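PDB 6VZZ: BamaA.19900.a from Balamuthia mandrillaris, which probably catalyses the ATP-dependent phosphorylation of glucose to glucose 6-phosphate, the first step in its use by the cell. Local coordinates for residues Y38-R49 against N379-R390; A94-I105 against L135-D146. All blocks are in the same frame, centred on the assembly; numbering follows the deposited sequence.

Contact 1. Residues Y38-R49 against N379-R390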
loop_
_atom_site.group_PDB
_atom_site.type_symbol
_atom_site.label_atom_id
_atom_site.label_comp_id
_atom_site.label_asym_id
_atom_site.label_seq_id
_atom_site.Cartn_x
_atom_site.Cartn_y
_atom_site.Cartn_z
ATOM N N TYR A 38 1.240 -2.222 33.477
ATOM C CA TYR A 38 1.539 -2.794 32.173
ATOM C C TYR A 38 2.879 -2.285 31.653
ATOM O O TYR A 38 3.310 -1.172 31.974
ATOM C CB TYR A 38 0.407 -2.484 31.192
ATOM C CG TYR A 38 -0.919 -3.024 31.669
ATOM C CD1 TYR A 38 -1.690 -2.317 32.587
ATOM C CD2 TYR A 38 -1.391 -4.256 31.226
ATOM C CE1 TYR A 38 -2.896 -2.815 33.047
ATOM C CE2 TYR A 38 -2.602 -4.762 31.679
ATOM C CZ TYR A 38 -3.349 -4.036 32.591
ATOM O OH TYR A 38 -4.552 -4.524 33.042
ATOM N N VAL A 39 3.536 -3.123 30.847
ATOM C CA VAL A 39 4.861 -2.848 30.300
ATOM C C VAL A 39 4.733 -2.487 28.829
ATOM O O VAL A 39 4.032 -3.167 28.074
ATOM C CB VAL A 39 5.806 -4.055 30.468
ATOM C CG1 VAL A 39 7.153 -3.781 29.786
ATOM C CG2 VAL A 39 6.000 -4.380 31.932
ATOM N N GLY A 40 5.418 -1.430 28.419
ATOM C CA GLY A 40 5.506 -1.075 27.012
ATOM C C GLY A 40 6.952 -0.888 26.607
ATOM O O GLY A 40 7.752 -0.332 27.362
ATOM N N VAL A 41 7.286 -1.362 25.406
ATOM C CA VAL A 41 8.659 -1.324 24.914
ATOM C C VAL A 41 8.671 -0.795 23.488
ATOM O O VAL A 41 7.866 -1.223 22.652
ATOM C CB VAL A 41 9.338 -2.706 24.966
ATOM C CG1 VAL A 41 10.820 -2.580 24.608
ATOM C CG2 VAL A 41 9.174 -3.311 26.331
ATOM N N ASP A 42 9.595 0.128 23.216
ATOM C CA ASP A 42 9.855 0.672 21.885
ATOM C C ASP A 42 11.246 0.193 21.479
ATOM O O ASP A 42 12.256 0.749 21.923
ATOM C CB ASP A 42 9.761 2.196 21.903
ATOM C CG ASP A 42 10.191 2.836 20.583
ATOM O OD1 ASP A 42 10.294 2.127 19.557
ATOM O OD2 ASP A 42 10.420 4.067 20.570
ATOM N N ILE A 43 11.307 -0.846 20.653
ATOM C CA ILE A 43 12.578 -1.386 20.181
ATOM C C ILE A 43 12.873 -0.730 18.838
ATOM O O ILE A 43 12.305 -1.106 17.808
ATOM C CB ILE A 43 12.550 -2.908 20.068
ATOM C CG1 ILE A 43 12.277 -3.545 21.429
ATOM C CG2 ILE A 43 13.866 -3.401 19.505
ATOM C CD1 ILE A 43 12.119 -5.065 21.372
ATOM N N GLY A 44 13.756 0.273 18.848
ATOM C CA GLY A 44 14.194 0.897 17.617
ATOM C C GLY A 44 15.443 0.242 17.059
ATOM O O GLY A 44 16.054 -0.632 17.667
ATOM N N GLY A 45 15.829 0.682 15.865
ATOM C CA GLY A 45 17.016 0.127 15.242
ATOM C C GLY A 45 18.305 0.507 15.935
ATOM O O GLY A 45 19.318 -0.170 15.740
ATOM N N THR A 46 18.289 1.573 16.734
ATOM C CA THR A 46 19.451 2.035 17.484
ATOM C C THR A 46 19.225 2.043 18.987
ATOM O O THR A 46 20.142 1.706 19.742
ATOM C CB THR A 46 19.857 3.449 17.018
ATOM O OG1 THR A 46 20.332 3.392 15.669
ATOM C CG2 THR A 46 20.954 4.033 17.891
ATOM N N ASN A 47 18.020 2.407 19.442
ATOM C CA ASN A 47 17.721 2.566 20.859
ATOM C C ASN A 47 16.438 1.842 21.224
ATOM O O ASN A 47 15.497 1.764 20.430
ATOM C CB ASN A 47 17.558 4.031 21.257
ATOM C CG ASN A 47 18.610 4.907 20.653
ATOM O OD1 ASN A 47 19.798 4.749 20.938
ATOM N ND2 ASN A 47 18.191 5.840 19.807
ATOM N N THR A 48 16.408 1.345 22.456
ATOM C CA THR A 48 15.239 0.706 23.027
ATOM C C THR A 48 14.831 1.451 24.289
ATOM O O THR A 48 15.680 1.834 25.099
ATOM C CB THR A 48 15.518 -0.770 23.327
ATOM O OG1 THR A 48 15.443 -1.517 22.105
ATOM C CG2 THR A 48 14.521 -1.334 24.326
ATOM N N ARG A 49 13.530 1.677 24.432
ATOM C CA ARG A 49 12.965 2.335 25.595
ATOM C C ARG A 49 11.921 1.424 26.218
ATOM O O ARG A 49 11.243 0.665 25.518
ATOM C CB ARG A 49 12.341 3.672 25.217
ATOM C CG ARG A 49 13.349 4.673 24.697
ATOM C CD ARG A 49 12.671 5.902 24.118
ATOM N NE ARG A 49 13.587 7.042 24.049
ATOM C CZ ARG A 49 14.445 7.260 23.052
ATOM N NH1 ARG A 49 14.510 6.414 22.030
ATOM N NH2 ARG A 49 15.240 8.321 23.081
ATOM N N ASN A 379 6.658 9.897 22.933
ATOM C CA ASN A 379 6.958 8.599 22.339
ATOM C C ASN A 379 5.625 7.933 22.036
ATOM O O ASN A 379 5.016 7.278 22.877
ATOM C CB ASN A 379 7.859 7.763 23.236
ATOM C CG ASN A 379 8.609 6.699 22.451
ATOM O OD1 ASN A 379 8.120 6.218 21.431
ATOM N ND2 ASN A 379 9.803 6.345 22.901
ATOM N N LEU A 380 5.143 8.150 20.817
ATOM C CA LEU A 380 3.856 7.602 20.417
ATOM C C LEU A 380 3.893 6.084 20.381
ATOM O O LEU A 380 2.866 5.439 20.614
ATOM C CB LEU A 380 3.450 8.174 19.055
ATOM C CG LEU A 380 2.980 9.635 19.046
ATOM C CD1 LEU A 380 2.878 10.161 17.621
ATOM C CD2 LEU A 380 1.641 9.779 19.743
ATOM N N ASN A 381 5.061 5.501 20.093
ATOM C CA ASN A 381 5.204 4.050 20.110
ATOM C C ASN A 381 4.887 3.483 21.484
ATOM O O ASN A 381 4.201 2.458 21.597
ATOM C CB ASN A 381 6.623 3.658 19.701
ATOM C CG ASN A 381 6.966 4.105 18.301
ATOM O OD1 ASN A 381 6.169 4.775 17.638
ATOM N ND2 ASN A 381 8.162 3.752 17.841
ATOM N N LEU A 382 5.398 4.126 22.538
ATOM C CA LEU A 382 5.163 3.634 23.888
ATOM C C LEU A 382 3.696 3.751 24.262
ATOM O O LEU A 382 3.140 2.836 24.882
ATOM C CB LEU A 382 6.033 4.387 24.892
ATOM C CG LEU A 382 7.536 4.118 24.837
ATOM C CD1 LEU A 382 8.232 5.024 25.814
ATOM C CD2 LEU A 382 7.834 2.663 25.151
ATOM N N HIS A 383 3.053 4.867 23.894
ATOM C CA HIS A 383 1.617 4.994 24.120
ATOM C C HIS A 383 0.863 3.871 23.423
ATOM O O HIS A 383 -0.018 3.239 24.018
ATOM C CB HIS A 383 1.109 6.357 23.637
ATOM C CG HIS A 383 1.373 7.480 24.589
ATOM N ND1 HIS A 383 2.413 8.369 24.424
ATOM C CD2 HIS A 383 0.724 7.868 25.712
ATOM C CE1 HIS A 383 2.396 9.256 25.403
ATOM N NE2 HIS A 383 1.383 8.971 26.200
ATOM N N GLY A 384 1.206 3.606 22.159
ATOM C CA GLY A 384 0.540 2.548 21.418
ATOM C C GLY A 384 0.760 1.185 22.042
ATOM O O GLY A 384 -0.187 0.422 22.253
ATOM N N ALA A 385 2.016 0.873 22.372
ATOM C CA ALA A 385 2.306 -0.408 23.006
ATOM C C ALA A 385 1.540 -0.560 24.310
ATOM O O ALA A 385 1.050 -1.651 24.625
ATOM C CB ALA A 385 3.806 -0.559 23.244
ATOM N N LEU A 386 1.419 0.526 25.081
ATOM C CA LEU A 386 0.704 0.437 26.349
ATOM C C LEU A 386 -0.799 0.308 26.137
ATOM O O LEU A 386 -1.490 -0.289 26.965
ATOM C CB LEU A 386 1.028 1.643 27.227
ATOM C CG LEU A 386 2.392 1.583 27.912
ATOM C CD1 LEU A 386 2.745 2.912 28.546
ATOM C CD2 LEU A 386 2.413 0.484 28.962
ATOM N N TYR A 387 -1.320 0.839 25.035
ATOM C CA TYR A 387 -2.718 0.601 24.705
ATOM C C TYR A 387 -2.966 -0.877 24.405
ATOM O O TYR A 387 -3.923 -1.471 24.916
ATOM C CB TYR A 387 -3.119 1.487 23.529
ATOM C CG TYR A 387 -4.462 1.159 22.935
ATOM C CD1 TYR A 387 -5.636 1.566 23.556
ATOM C CD2 TYR A 387 -4.557 0.450 21.741
ATOM C CE1 TYR A 387 -6.873 1.265 23.009
ATOM C CE2 TYR A 387 -5.785 0.145 21.186
ATOM C CZ TYR A 387 -6.938 0.554 21.824
ATOM O OH TYR A 387 -8.157 0.247 21.273
ATOM N N VAL A 388 -2.094 -1.495 23.604
ATOM C CA VAL A 388 -2.237 -2.913 23.285
ATOM C C VAL A 388 -2.036 -3.787 24.523
ATOM O O VAL A 388 -2.755 -4.773 24.725
ATOM C CB VAL A 388 -1.253 -3.305 22.173
ATOM C CG1 VAL A 388 -1.334 -4.804 21.928
ATOM C CG2 VAL A 388 -1.529 -2.502 20.902
ATOM N N ALA A 389 -1.050 -3.455 25.362
ATOM C CA ALA A 389 -0.734 -4.309 26.500
ATOM C C ALA A 389 -1.913 -4.477 27.443
ATOM O O ALA A 389 -1.955 -5.455 28.199
ATOM C CB ALA A 389 0.458 -3.744 27.270
ATOM N N ARG A 390 -2.867 -3.547 27.420
ATOM C CA ARG A 390 -4.022 -3.624 28.303
ATOM C C ARG A 390 -5.059 -4.638 27.838
ATOM O O ARG A 390 -5.925 -5.016 28.634
ATOM C CB ARG A 390 -4.658 -2.240 28.450
ATOM C CG ARG A 390 -3.782 -1.263 29.221
ATOM C CD ARG A 390 -4.489 0.058 29.405
ATOM N NE ARG A 390 -3.888 0.880 30.449
ATOM C CZ ARG A 390 -3.032 1.877 30.230
ATOM N NH1 ARG A 390 -2.560 2.565 31.258
ATOM N NH2 ARG A 390 -2.652 2.198 28.994
#
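Y38 and R390 meet at the far end of a helix packed on the sheet of an actin-like ATPase fold: R390 CG sits 4.0 Å from the centroid of the Y38 ring, almost on its normal, a CH-pi contact over one face. The two side chains cross at about a right angle, and the R390 guanidinium, turned 45° from the ring, is hydrogen-bonded through NH1 to R54 O of strand 47-54. Between the ends, helix 380-389 runs roughly antiparallel to strand 38-43, at 141°, with a closest axis approach of 6.9 Å. G40 has no side chain there, and L386 CD2 comes to 3.6 Å from G40 N, while A385 CB rests 4.2 Å from G40 CA. L382 CD2 fills the next position, 3.8 Å from D42 CB. At the helix start the chemistry turns polar. D42 swings its carboxylate away from its own backbone N (chi1 173°) toward two asparagines. N379, at the N-cap position, gives a weak bond to OD2. N381, whose OD1 is held by T150, points ND2 in its own amide plane at D42 OD1, 3.2 Å away, a nearly straight bond that arrives from above the carboxylate plane.

Contact 2. Residues A94-I105 against L135-D146; sequences ASGACLAGAGRI and LFPPTKTHFIND. With BGC (beta-D-glucopyranose), chain B.
The F143 ring turns its edge to L99, with L99 O in the ring plane and L99 CB 3.6 Å from F143 CD1. F136 crosses L99 at about a right angle and brings CE1 to 3.7 Å from L99 CD2; A97 CB and L99 CD2 both lie oblique to that ring, and F79 of helix 72-90 meets it edge-to-face. These groups share one side of a parallel pair, strands 96-101 and 141-145, at the border of the five-stranded sheet. On the other side C98 and A100 pack against I144: its CG1 occupies the crowded position between backbone N and carbonyl carbon (chi1 63°), and CD1 reaches C98 SG. The ladder runs from A97 N on K140 O to D146 N on G101 O; L99 N meets H142 O at 2.9 Å, nearly along the C=O axis.

Past the ladder, the inverse gamma turn centred on A102 leads into strand 103-105 and the glucose pocket. N145 ND2 reaches G103 O at 2.9 Å, with that acceptor close to its amide plane, and donates to glucose O3 at 2.9 Å. The backbone carbonyl, together with a weak bond from L147 N to N145 OD1, would restrain how the amide is turned. The D146 carboxylate accepts hydrogen bonds from two glucose hydroxyls, OD1 from glucose O4 and OD2 from glucose O6. Gripping O4 and O6 with separate oxygens would favour one orientation of the sugar, and the bond to O6 places this carboxylate beside the hydroxyl that a glucokinase phosphorylates, where related glucokinases have their catalytic base, a role D146 may share.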
loop_
_atom_site.group_PDB
_atom_site.type_symbol
_atom_site.label_atom_id
_atom_site.label_comp_id
_atom_site.label_asym_id
_atom_site.label_seq_id
_atom_site.Cartn_x
_atom_site.Cartn_y
_atom_site.Cartn_z
ATOM N N ALA A 94 4.024 -7.720 36.402
ATOM C CA ALA A 94 3.255 -6.960 35.428
ATOM C C ALA A 94 2.074 -7.783 34.926
ATOM O O ALA A 94 2.153 -9.010 34.795
ATOM C CB ALA A 94 4.143 -6.548 34.252
ATOM N N SER A 95 0.968 -7.094 34.635
ATOM C CA SER A 95 -0.253 -7.764 34.207
ATOM C C SER A 95 -0.377 -7.880 32.695
ATOM O O SER A 95 -1.317 -8.520 32.215
ATOM C CB SER A 95 -1.474 -7.032 34.763
ATOM O OG SER A 95 -1.450 -7.028 36.183
ATOM N N GLY A 96 0.537 -7.286 31.944
ATOM C CA GLY A 96 0.479 -7.308 30.500
ATOM C C GLY A 96 1.645 -6.559 29.892
ATOM O O GLY A 96 2.192 -5.645 30.520
ATOM N N ALA A 97 2.049 -6.933 28.679
ATOM C CA ALA A 97 3.196 -6.296 28.056
ATOM C C ALA A 97 3.001 -6.273 26.550
ATOM O O ALA A 97 2.359 -7.156 25.974
ATOM C CB ALA A 97 4.503 -7.007 28.414
ATOM N N CYS A 98 3.544 -5.237 25.920
ATOM C CA CYS A 98 3.577 -5.144 24.469
ATOM C C CYS A 98 4.900 -4.529 24.047
ATOM O O CYS A 98 5.304 -3.494 24.587
ATOM C CB CYS A 98 2.423 -4.309 23.927
ATOM S SG CYS A 98 2.561 -4.020 22.151
ATOM N N LEU A 99 5.572 -5.172 23.094
ATOM C CA LEU A 99 6.831 -4.688 22.540
ATOM C C LEU A 99 6.598 -4.251 21.101
ATOM O O LEU A 99 6.230 -5.073 20.252
ATOM C CB LEU A 99 7.908 -5.765 22.602
ATOM C CG LEU A 99 8.178 -6.330 23.993
ATOM C CD1 LEU A 99 7.482 -7.653 24.149
ATOM C CD2 LEU A 99 9.670 -6.467 24.235
ATOM N N ALA A 100 6.796 -2.962 20.833
ATOM C CA ALA A 100 6.691 -2.411 19.487
ATOM C C ALA A 100 8.101 -2.314 18.924
ATOM O O ALA A 100 8.898 -1.477 19.368
ATOM C CB ALA A 100 5.996 -1.050 19.496
ATOM N N GLY A 101 8.413 -3.178 17.957
ATOM C CA GLY A 101 9.766 -3.275 17.447
ATOM C C GLY A 101 9.911 -2.903 15.988
ATOM O O GLY A 101 8.960 -3.007 15.211
ATOM N N ALA A 102 11.115 -2.485 15.600
ATOM C CA ALA A 102 11.368 -1.964 14.257
ATOM C C ALA A 102 11.676 -3.121 13.304
ATOM O O ALA A 102 12.783 -3.280 12.788
ATOM C CB ALA A 102 12.501 -0.950 14.294
ATOM N N GLY A 103 10.661 -3.940 13.077
ATOM C CA GLY A 103 10.802 -5.011 12.119
ATOM C C GLY A 103 9.524 -5.802 11.990
ATOM O O GLY A 103 8.446 -5.333 12.358
ATOM N N ARG A 104 9.662 -7.016 11.468
ATOM C CA ARG A 104 8.541 -7.881 11.139
ATOM C C ARG A 104 8.297 -8.874 12.255
ATOM O O ARG A 104 9.200 -9.216 13.020
ATOM C CB ARG A 104 8.799 -8.632 9.836
ATOM C CG ARG A 104 8.828 -7.759 8.611
ATOM C CD ARG A 104 9.980 -8.131 7.727
ATOM N NE ARG A 104 9.849 -9.480 7.188
ATOM C CZ ARG A 104 10.744 -10.450 7.378
ATOM N NH1 ARG A 104 11.849 -10.232 8.098
ATOM N NH2 ARG A 104 10.532 -11.642 6.840
ATOM N N ILE A 105 7.066 -9.365 12.320
ATOM C CA ILE A 105 6.646 -10.293 13.361
ATOM C C ILE A 105 6.067 -11.540 12.714
ATOM O O ILE A 105 5.268 -11.448 11.776
ATOM C CB ILE A 105 5.625 -9.637 14.300
ATOM C CG1 ILE A 105 6.290 -8.447 14.965
ATOM C CG2 ILE A 105 5.098 -10.635 15.328
ATOM C CD1 ILE A 105 5.328 -7.454 15.381
ATOM N N LEU A 135 8.276 -9.003 33.773
ATOM C CA LEU A 135 7.755 -7.891 32.991
ATOM C C LEU A 135 6.953 -8.343 31.789
ATOM O O LEU A 135 6.216 -7.535 31.217
ATOM C CB LEU A 135 8.885 -6.978 32.495
ATOM C CG LEU A 135 9.667 -6.152 33.511
ATOM C CD1 LEU A 135 10.611 -5.203 32.793
ATOM C CD2 LEU A 135 8.733 -5.384 34.425
ATOM N N PHE A 136 7.079 -9.602 31.391
ATOM C CA PHE A 136 6.497 -10.095 30.143
ATOM C C PHE A 136 5.741 -11.379 30.443
ATOM O O PHE A 136 6.236 -12.479 30.173
ATOM C CB PHE A 136 7.580 -10.291 29.082
ATOM C CG PHE A 136 8.398 -9.058 28.845
ATOM C CD1 PHE A 136 7.925 -8.039 28.023
ATOM C CD2 PHE A 136 9.626 -8.891 29.474
ATOM C CE1 PHE A 136 8.669 -6.883 27.820
ATOM C CE2 PHE A 136 10.374 -7.740 29.269
ATOM C CZ PHE A 136 9.896 -6.736 28.446
ATOM N N PRO A 137 4.534 -11.270 30.997
ATOM C CA PRO A 137 3.743 -12.465 31.324
ATOM C C PRO A 137 3.549 -13.333 30.097
ATOM O O PRO A 137 3.141 -12.834 29.036
ATOM C CB PRO A 137 2.409 -11.886 31.815
ATOM C CG PRO A 137 2.357 -10.502 31.233
ATOM C CD PRO A 137 3.768 -10.025 31.190
ATOM N N PRO A 138 3.857 -14.630 30.199
ATOM C CA PRO A 138 3.902 -15.488 28.999
ATOM C C PRO A 138 2.633 -15.497 28.160
ATOM O O PRO A 138 2.714 -15.504 26.922
ATOM C CB PRO A 138 4.199 -16.867 29.598
ATOM C CG PRO A 138 5.043 -16.559 30.779
ATOM C CD PRO A 138 4.456 -15.295 31.367
ATOM N N THR A 139 1.462 -15.488 28.782
ATOM C CA THR A 139 0.228 -15.517 28.015
ATOM C C THR A 139 -0.317 -14.127 27.702
ATOM O O THR A 139 -1.329 -14.019 27.006
ATOM C CB THR A 139 -0.822 -16.344 28.763
ATOM O OG1 THR A 139 -0.880 -15.916 30.129
ATOM C CG2 THR A 139 -0.449 -17.827 28.731
ATOM N N LYS A 140 0.329 -13.064 28.175
ATOM C CA LYS A 140 -0.199 -11.709 28.039
ATOM C C LYS A 140 0.872 -10.746 27.523
ATOM O O LYS A 140 0.947 -9.589 27.949
ATOM C CB LYS A 140 -0.785 -11.230 29.369
ATOM C CG LYS A 140 -1.939 -12.097 29.879
ATOM C CD LYS A 140 -2.541 -11.583 31.187
ATOM C CE LYS A 140 -1.788 -12.084 32.429
ATOM N NZ LYS A 140 -2.271 -11.435 33.694
ATOM N N THR A 141 1.699 -11.206 26.581
ATOM C CA THR A 141 2.761 -10.416 25.968
ATOM C C THR A 141 2.615 -10.454 24.452
ATOM O O THR A 141 2.498 -11.536 23.867
ATOM C CB THR A 141 4.143 -10.946 26.367
ATOM O OG1 THR A 141 4.349 -10.748 27.770
ATOM C CG2 THR A 141 5.245 -10.236 25.593
ATOM N N HIS A 142 2.643 -9.285 23.808
ATOM C CA HIS A 142 2.392 -9.207 22.373
ATOM C C HIS A 142 3.459 -8.386 21.678
ATOM O O HIS A 142 3.964 -7.406 22.229
ATOM C CB HIS A 142 1.008 -8.616 22.086
ATOM C CG HIS A 142 -0.092 -9.380 22.742
ATOM N ND1 HIS A 142 -0.440 -10.655 22.347
ATOM C CD2 HIS A 142 -0.869 -9.086 23.811
ATOM C CE1 HIS A 142 -1.404 -11.106 23.130
ATOM N NE2 HIS A 142 -1.683 -10.173 24.026
ATOM N N PHE A 143 3.799 -8.803 20.466
ATOM C CA PHE A 143 4.669 -8.048 19.577
ATOM C C PHE A 143 3.814 -7.279 18.586
ATOM O O PHE A 143 2.888 -7.842 17.990
ATOM C CB PHE A 143 5.609 -8.974 18.808
ATOM C CG PHE A 143 6.838 -9.383 19.569
ATOM C CD1 PHE A 143 7.596 -8.446 20.246
ATOM C CD2 PHE A 143 7.245 -10.711 19.579
ATOM C CE1 PHE A 143 8.739 -8.822 20.923
ATOM C CE2 PHE A 143 8.378 -11.099 20.255
ATOM C CZ PHE A 143 9.130 -10.154 20.930
ATOM N N ILE A 144 4.121 -5.997 18.410
ATOM C CA ILE A 144 3.609 -5.231 17.286
ATOM C C ILE A 144 4.792 -4.531 16.632
ATOM O O ILE A 144 5.878 -4.424 17.206
ATOM C CB ILE A 144 2.524 -4.218 17.695
ATOM C CG1 ILE A 144 3.106 -3.166 18.648
ATOM C CG2 ILE A 144 1.308 -4.955 18.278
ATOM C CD1 ILE A 144 2.098 -2.138 19.109
ATOM N N ASN A 145 4.584 -4.092 15.393
ATOM C CA ASN A 145 5.580 -3.273 14.718
ATOM C C ASN A 145 5.590 -1.877 15.339
ATOM O O ASN A 145 4.590 -1.422 15.907
ATOM C CB ASN A 145 5.278 -3.232 13.214
ATOM C CG ASN A 145 6.143 -2.246 12.454
ATOM O OD1 ASN A 145 5.802 -1.064 12.351
ATOM N ND2 ASN A 145 7.250 -2.730 11.890
ATOM N N ASP A 146 6.743 -1.207 15.259
ATOM C CA ASP A 146 6.876 0.095 15.907
ATOM C C ASP A 146 5.934 1.131 15.295
ATOM O O ASP A 146 5.274 1.880 16.028
ATOM C CB ASP A 146 8.329 0.576 15.875
ATOM C CG ASP A 146 8.909 0.663 14.466
ATOM O OD1 ASP A 146 8.373 0.019 13.533
ATOM O OD2 ASP A 146 9.933 1.370 14.295
HETATM C C2 BGC B . 11.714 -1.718 9.396
HETATM C C3 BGC B . 10.293 -1.382 9.819
HETATM C C4 BGC B . 10.305 -0.252 10.841
HETATM C C5 BGC B . 11.080 0.933 10.277
HETATM C C6 BGC B . 11.195 2.101 11.226
HETATM C C1 BGC B . 12.393 -0.453 8.894
HETATM O O1 BGC B . 13.662 -0.716 8.418
HETATM O O2 BGC B . 11.702 -2.713 8.380
HETATM O O3 BGC B . 9.644 -2.532 10.343
HETATM O O4 BGC B . 8.978 0.169 11.117
HETATM O O5 BGC B . 12.410 0.507 9.947
HETATM O O6 BGC B . 11.601 1.688 12.514
#

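In the fold
Contacts 1 and 2 share one sheet, where strands 37-43 and 96-101 are neighbours, and their centres lie about 8 Å apart. V41 O and A100 N, and A100 O and I43 N, are probably hydrogen-bonded. Contact 1 is partly buried and joins the C-terminal helix to the sheet mainly by side-chain packing. Contact 2, buried more thoroughly, is a backbone ladder within the sheet that ends in the sugar site. C98 also packs against helix 380-389, which covers strands of both contacts, and N381 touches D146. Contact 2 is nested within the long span of chain that contact 1 closes. Polar chemistry in contact 1 joins protein to protein, whereas in contact 2 it extends to the ligand.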